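Local coordinates for protein OS-9 homolog (Saccharomyces cerevisiae, PDB 2YMA) that acts in the endoplasmic reticulum as a dimeric lectin that recruits misfolded glycoproteins for degradation, represented here by its dimerization domain, at residues A[14-25]-A[33-41]. Sequence-based numbering, arbitrary orientation.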
ATOM      1  N   TYR A  14      -3.791  -3.435  22.921  1.00 69.12           N
ATOM      2  CA  TYR A  14      -2.506  -3.445  22.241  1.00 72.99           C
ATOM      3  C   TYR A  14      -1.374  -3.600  23.236  1.00 72.32           C
ATOM      4  O   TYR A  14      -1.388  -2.982  24.300  1.00 77.42           O
ATOM      5  CB  TYR A  14      -2.296  -2.134  21.466  1.00 90.22           C
ATOM      6  CG  TYR A  14      -3.176  -1.933  20.242  1.00 92.02           C
ATOM      7  CD1 TYR A  14      -2.851  -2.519  19.027  1.00 81.38           C
ATOM      8  CD2 TYR A  14      -4.309  -1.125  20.294  1.00 98.60           C
ATOM      9  CE1 TYR A  14      -3.636  -2.329  17.907  1.00 91.60           C
ATOM     10  CE2 TYR A  14      -5.104  -0.927  19.172  1.00 97.15           C
ATOM     11  CZ  TYR A  14      -4.761  -1.533  17.981  1.00 98.59           C
ATOM     12  OH  TYR A  14      -5.539  -1.352  16.855  1.00101.03           O
ATOM     13  N   GLU A  15      -0.395  -4.425  22.881  1.00 78.54           N
ATOM     14  CA  GLU A  15       0.859  -4.513  23.620  1.00 67.03           C
ATOM     15  C   GLU A  15       1.931  -3.676  22.929  1.00 63.84           C
ATOM     16  O   GLU A  15       2.265  -3.925  21.769  1.00 73.98           O
ATOM     17  CB  GLU A  15       1.320  -5.965  23.727  1.00 72.91           C
ATOM     18  CG  GLU A  15       0.474  -6.825  24.658  1.00 84.45           C
ATOM     19  CD  GLU A  15       0.509  -6.327  26.095  1.00 98.55           C
ATOM     20  OE1 GLU A  15       1.553  -5.772  26.521  1.00 75.35           O
ATOM     21  OE2 GLU A  15      -0.515  -6.483  26.795  1.00113.84           O
ATOM     22  N   PRO A  16       2.471  -2.672  23.636  1.00 70.38           N
ATOM     23  CA  PRO A  16       3.484  -1.780  23.062  1.00 81.56           C
ATOM     24  C   PRO A  16       4.887  -2.352  23.196  1.00 63.48           C
ATOM     25  O   PRO A  16       5.256  -2.791  24.266  1.00 73.70           O
ATOM     26  CB  PRO A  16       3.360  -0.505  23.908  1.00 71.84           C
ATOM     27  CG  PRO A  16       2.450  -0.864  25.082  1.00 62.35           C
ATOM     28  CD  PRO A  16       2.199  -2.341  25.042  1.00 58.15           C
ATOM     29  N   ILE A  17       5.642  -2.350  22.105  1.00 71.92           N
ATOM     30  CA  ILE A  17       7.020  -2.808  22.105  1.00 50.68           C
ATOM     31  C   ILE A  17       7.903  -1.668  21.601  1.00 54.04           C
ATOM     32  O   ILE A  17       7.711  -1.145  20.498  1.00 65.16           O
ATOM     33  CB  ILE A  17       7.196  -4.033  21.189  1.00 59.09           C
ATOM     34  CG1 ILE A  17       6.311  -5.190  21.665  1.00 54.73           C
ATOM     35  CG2 ILE A  17       8.662  -4.439  21.111  1.00 45.27           C
ATOM     36  CD1 ILE A  17       6.237  -6.353  20.679  1.00 50.83           C
ATOM     37  N   PHE A  18       8.865  -1.284  22.425  1.00 52.09           N
ATOM     38  CA  PHE A  18       9.755  -0.170  22.136  1.00 54.78           C
ATOM     39  C   PHE A  18      10.716  -0.434  20.976  1.00 54.69           C
ATOM     40  O   PHE A  18      11.540  -1.354  21.040  1.00 61.13           O
ATOM     41  CB  PHE A  18      10.563   0.160  23.390  1.00 60.68           C
ATOM     42  CG  PHE A  18      11.334   1.436  23.290  1.00 75.99           C
ATOM     43  CD1 PHE A  18      10.694   2.613  22.926  1.00 86.07           C
ATOM     44  CD2 PHE A  18      12.694   1.469  23.565  1.00 60.99           C
ATOM     45  CE1 PHE A  18      11.393   3.801  22.828  1.00 84.50           C
ATOM     46  CE2 PHE A  18      13.406   2.662  23.472  1.00 63.07           C
ATOM     47  CZ  PHE A  18      12.752   3.828  23.109  1.00 78.42           C
ATOM     48  N   LEU A  19      10.622   0.389  19.929  1.00 52.73           N
ATOM     49  CA  LEU A  19      11.527   0.287  18.782  1.00 50.15           C
ATOM     50  C   LEU A  19      12.679   1.283  18.907  1.00 57.50           C
ATOM     51  O   LEU A  19      13.627   1.288  18.112  1.00 56.79           O
ATOM     52  CB  LEU A  19      10.769   0.527  17.481  1.00 42.38           C
ATOM     53  CG  LEU A  19       9.630  -0.452  17.187  1.00 47.23           C
ATOM     54  CD1 LEU A  19       9.146  -0.275  15.754  1.00 35.08           C
ATOM     55  CD2 LEU A  19      10.098  -1.877  17.422  1.00 43.88           C
ATOM     56  N   GLY A  20      12.585   2.139  19.913  1.00 67.14           N
ATOM     57  CA  GLY A  20      13.572   3.181  20.095  1.00 71.48           C
ATOM     58  C   GLY A  20      13.181   4.462  19.396  1.00 78.01           C
ATOM     59  O   GLY A  20      12.189   4.501  18.664  1.00 69.16           O
ATOM     60  N   SER A  21      13.970   5.508  19.630  1.00 80.07           N
ATOM     61  CA  SER A  21      13.754   6.823  19.030  1.00 68.98           C
ATOM     62  C   SER A  21      12.353   7.380  19.314  1.00 75.86           C
ATOM     63  O   SER A  21      11.798   8.089  18.485  1.00 67.49           O
ATOM     64  CB  SER A  21      14.004   6.776  17.518  1.00 88.33           C
ATOM     65  OG  SER A  21      15.361   6.498  17.219  1.00 80.93           O
ATOM     66  N   GLY A  22      11.792   7.059  20.478  1.00 65.50           N
ATOM     67  CA  GLY A  22      10.440   7.479  20.826  1.00 55.93           C
ATOM     68  C   GLY A  22       9.333   6.837  19.997  1.00 76.27           C
ATOM     69  O   GLY A  22       8.237   7.393  19.882  1.00 77.38           O
ATOM     70  N   ILE A  23       9.607   5.668  19.420  1.00 53.39           N
ATOM     71  CA  ILE A  23       8.628   4.985  18.572  1.00 53.98           C
ATOM     72  C   ILE A  23       8.285   3.611  19.136  1.00 54.27           C
ATOM     73  O   ILE A  23       9.169   2.864  19.562  1.00 54.91           O
ATOM     74  CB  ILE A  23       9.152   4.845  17.120  1.00 55.14           C
ATOM     75  CG1 ILE A  23       9.521   6.218  16.563  1.00 45.47           C
ATOM     76  CG2 ILE A  23       8.130   4.163  16.234  1.00 45.41           C
ATOM     77  CD1 ILE A  23      10.162   6.180  15.188  1.00 50.81           C
ATOM     78  N   TYR A  24       7.002   3.275  19.140  1.00 59.91           N
ATOM     79  CA  TYR A  24       6.568   1.973  19.639  1.00 57.74           C
ATOM     80  C   TYR A  24       5.789   1.161  18.625  1.00 56.67           C
ATOM     81  O   TYR A  24       4.914   1.684  17.929  1.00 58.24           O
ATOM     82  CB  TYR A  24       5.694   2.142  20.871  1.00 54.79           C
ATOM     83  CG  TYR A  24       6.457   2.561  22.087  1.00 53.77           C
ATOM     84  CD1 TYR A  24       6.710   3.913  22.339  1.00 58.53           C
ATOM     85  CD2 TYR A  24       6.936   1.607  22.994  1.00 54.76           C
ATOM     86  CE1 TYR A  24       7.431   4.318  23.470  1.00 50.06           C
ATOM     87  CE2 TYR A  24       7.650   1.992  24.125  1.00 55.94           C
ATOM     88  CZ  TYR A  24       7.891   3.351  24.362  1.00 60.86           C
ATOM     89  OH  TYR A  24       8.591   3.736  25.488  1.00 70.32           O
ATOM     90  N   PHE A  25       6.099  -0.128  18.567  1.00 49.86           N
ATOM     91  CA  PHE A  25       5.286  -1.072  17.811  1.00 45.39           C
ATOM     92  C   PHE A  25       4.073  -1.441  18.673  1.00 51.11           C
ATOM     93  O   PHE A  25       4.218  -1.930  19.802  1.00 55.83           O
ATOM     94  CB  PHE A  25       6.118  -2.322  17.464  1.00 45.17           C
ATOM     95  CG  PHE A  25       5.458  -3.259  16.481  1.00 48.28           C
ATOM     96  CD1 PHE A  25       5.633  -3.090  15.113  1.00 49.98           C
ATOM     97  CD2 PHE A  25       4.682  -4.319  16.926  1.00 48.05           C
ATOM     98  CE1 PHE A  25       5.036  -3.960  14.197  1.00 38.32           C
ATOM     99  CE2 PHE A  25       4.088  -5.192  16.024  1.00 40.89           C
ATOM    100  CZ  PHE A  25       4.264  -5.013  14.660  1.00 43.52           C
ATOM    101  N   GLU A  33      -6.654  -8.124  13.975  1.00 81.09           N
ATOM    102  CA  GLU A  33      -6.471  -6.711  13.658  1.00 62.07           C
ATOM    103  C   GLU A  33      -5.004  -6.349  13.405  1.00 62.73           C
ATOM    104  O   GLU A  33      -4.095  -7.134  13.700  1.00 68.56           O
ATOM    105  CB  GLU A  33      -7.015  -5.847  14.794  1.00 75.94           C
ATOM    106  CG  GLU A  33      -8.470  -6.108  15.112  1.00110.40           C
ATOM    107  CD  GLU A  33      -8.968  -5.253  16.254  1.00138.69           C
ATOM    108  OE1 GLU A  33      -8.278  -4.271  16.601  1.00142.42           O
ATOM    109  OE2 GLU A  33     -10.049  -5.562  16.803  1.00151.58           O
ATOM    110  N   ARG A  34      -4.770  -5.148  12.877  1.00 50.70           N
ATOM    111  CA  ARG A  34      -3.439  -4.822  12.371  1.00 56.95           C
ATOM    112  C   ARG A  34      -2.537  -4.063  13.321  1.00 58.38           C
ATOM    113  O   ARG A  34      -2.994  -3.370  14.226  1.00 60.93           O
ATOM    114  CB  ARG A  34      -3.504  -4.118  11.018  1.00 56.89           C
ATOM    115  CG  ARG A  34      -4.452  -2.991  10.968  1.00 45.58           C
ATOM    116  CD  ARG A  34      -4.461  -2.331   9.603  1.00 52.78           C
ATOM    117  NE  ARG A  34      -5.058  -1.004   9.735  1.00 49.47           N
ATOM    118  CZ  ARG A  34      -6.316  -0.726   9.429  1.00 48.92           C
ATOM    119  NH1 ARG A  34      -7.099  -1.667   8.926  1.00 54.11           N
ATOM    120  NH2 ARG A  34      -6.786   0.497   9.607  1.00 63.82           N
ATOM    121  N   ASP A  35      -1.238  -4.226  13.100  1.00 49.71           N
ATOM    122  CA  ASP A  35      -0.222  -3.559  13.881  1.00 48.94           C
ATOM    123  C   ASP A  35      -0.278  -2.056  13.587  1.00 49.48           C
ATOM    124  O   ASP A  35      -0.617  -1.660  12.482  1.00 49.49           O
ATOM    125  CB  ASP A  35       1.156  -4.154  13.544  1.00 53.92           C
ATOM    126  CG  ASP A  35       1.245  -5.672  13.837  1.00 56.63           C
ATOM    127  OD1 ASP A  35       0.774  -6.125  14.906  1.00 55.41           O
ATOM    128  OD2 ASP A  35       1.804  -6.417  13.002  1.00 51.63           O
ATOM    129  N   LYS A  36       0.011  -1.239  14.602  1.00 49.30           N
ATOM    130  CA  LYS A  36       0.099   0.215  14.487  1.00 48.53           C
ATOM    131  C   LYS A  36       1.473   0.635  14.972  1.00 57.55           C
ATOM    132  O   LYS A  36       2.186  -0.158  15.590  1.00 45.10           O
ATOM    133  CB  LYS A  36      -0.871   0.904  15.447  1.00 51.93           C
ATOM    134  CG  LYS A  36      -2.297   1.034  15.030  1.00 58.71           C
ATOM    135  CD  LYS A  36      -2.995   1.926  16.059  1.00 59.87           C
ATOM    136  CE  LYS A  36      -4.438   2.191  15.692  1.00 74.51           C
ATOM    137  NZ  LYS A  36      -5.106   3.005  16.735  1.00 88.76           N
ATOM    138  N   LEU A  37       1.812   1.902  14.745  1.00 43.46           N
ATOM    139  CA  LEU A  37       3.010   2.504  15.327  1.00 42.26           C
ATOM    140  C   LEU A  37       2.624   3.721  16.166  1.00 54.20           C
ATOM    141  O   LEU A  37       1.726   4.492  15.799  1.00 49.36           O
ATOM    142  CB  LEU A  37       4.000   2.946  14.242  1.00 48.46           C
ATOM    143  CG  LEU A  37       4.587   1.844  13.361  1.00 51.49           C
ATOM    144  CD1 LEU A  37       5.380   2.432  12.210  1.00 47.22           C
ATOM    145  CD2 LEU A  37       5.400   0.826  14.168  1.00 38.42           C
ATOM    146  N   MET A  38       3.315   3.910  17.285  1.00 57.74           N
ATOM    147  CA  MET A  38       3.020   5.048  18.152  1.00 57.96           C
ATOM    148  C   MET A  38       4.233   5.920  18.440  1.00 58.47           C
ATOM    149  O   MET A  38       5.263   5.447  18.942  1.00 57.12           O
ATOM    150  CB  MET A  38       2.412   4.594  19.474  1.00 58.86           C
ATOM    151  CG  MET A  38       2.100   5.762  20.393  1.00 77.64           C
ATOM    152  SD  MET A  38       1.442   5.235  21.984  1.00 71.30           S
ATOM    153  CE  MET A  38       2.854   4.357  22.667  1.00 54.46           C
ATOM    154  N   VAL A  39       4.087   7.205  18.144  1.00 46.30           N
ATOM    155  CA  VAL A  39       5.163   8.161  18.358  1.00 56.66           C
ATOM    156  C   VAL A  39       4.953   8.853  19.692  1.00 69.12           C
ATOM    157  O   VAL A  39       3.863   9.355  19.969  1.00 78.59           O
ATOM    158  CB  VAL A  39       5.223   9.204  17.223  1.00 53.86           C
ATOM    159  CG1 VAL A  39       6.313  10.227  17.493  1.00 63.81           C
ATOM    160  CG2 VAL A  39       5.478   8.502  15.899  1.00 63.04           C
ATOM    161  N   THR A  40       5.987   8.856  20.528  1.00 73.97           N
ATOM    162  CA  THR A  40       5.922   9.495  21.846  1.00 64.98           C
ATOM    163  C   THR A  40       6.898  10.668  21.920  1.00 74.94           C
ATOM    164  O   THR A  40       6.887  11.440  22.873  1.00 78.46           O
ATOM    165  CB  THR A  40       6.219   8.494  22.979  1.00 66.81           C
ATOM    166  OG1 THR A  40       7.556   7.994  22.841  1.00 77.52           O
ATOM    167  CG2 THR A  40       5.249   7.314  22.912  1.00 68.27           C
ATOM    168  N   ASP A  41       7.720  10.808  20.885  1.00 85.86           N
ATOM    169  CA  ASP A  41       8.742  11.850  20.808  1.00 76.93           C
ATOM    170  C   ASP A  41       8.124  13.224  20.522  1.00 72.67           C
ATOM    171  O   ASP A  41       7.420  13.398  19.529  1.00 83.67           O
ATOM    172  CB  ASP A  41       9.733  11.478  19.698  1.00 88.95           C
ATOM    173  CG  ASP A  41      10.983  12.337  19.698  1.00 97.20           C
ATOM    174  OD1 ASP A  41      10.979  13.432  20.311  1.00101.64           O
ATOM    175  OD2 ASP A  41      11.974  11.907  19.063  1.00 92.45           O
TER
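Met38 sends CG trans to its backbone N (chi1 180°) and then bends at the last torsion (chi3 65°), which folds its methyl CE back to the Tyr24 side chain, 3.9 Å from CD1. The two side chains run alongside each other on one face of the sheet, because the residues stand directly opposite as a hydrogen-bonded antiparallel pair. Their backbones close a ring of two bonds, Tyr24 N to Met38 O and Met38 N to Tyr24 O, both 2.8 Å. Farther along the same side of the tyrosine ring, Thr40 crosses at about a right angle: its CG2 lies 3.7 Å from Tyr24 CD1, and its OG1 sits at the ring edge. That hydroxyl also donates to Gly22 O at 3.1 Å, reaching it from above the carbonyl plane, while Thr40 N approaches the same oxygen almost head-on (2.8 Å, N-H...O angle 171°). Two donors from one residue thus grip a carbonyl within the type I' turn Gly20–Ile23, where a classic bulge at Leu19 and Gly20 faces Ile23. On the reverse face, Leu37 CD2 bridges Phe25 CD1, at 4.0 Å, and Leu19 CD1. The result is an antiparallel three-strand meander in which 23-28 is the middle strand. Strand 36-39 continues the sheet by pairing in parallel with strand 84-92, and helix 52-67 packs on the face bearing Leu19, Ile23 and Val39, with Phe58 touching the latter two.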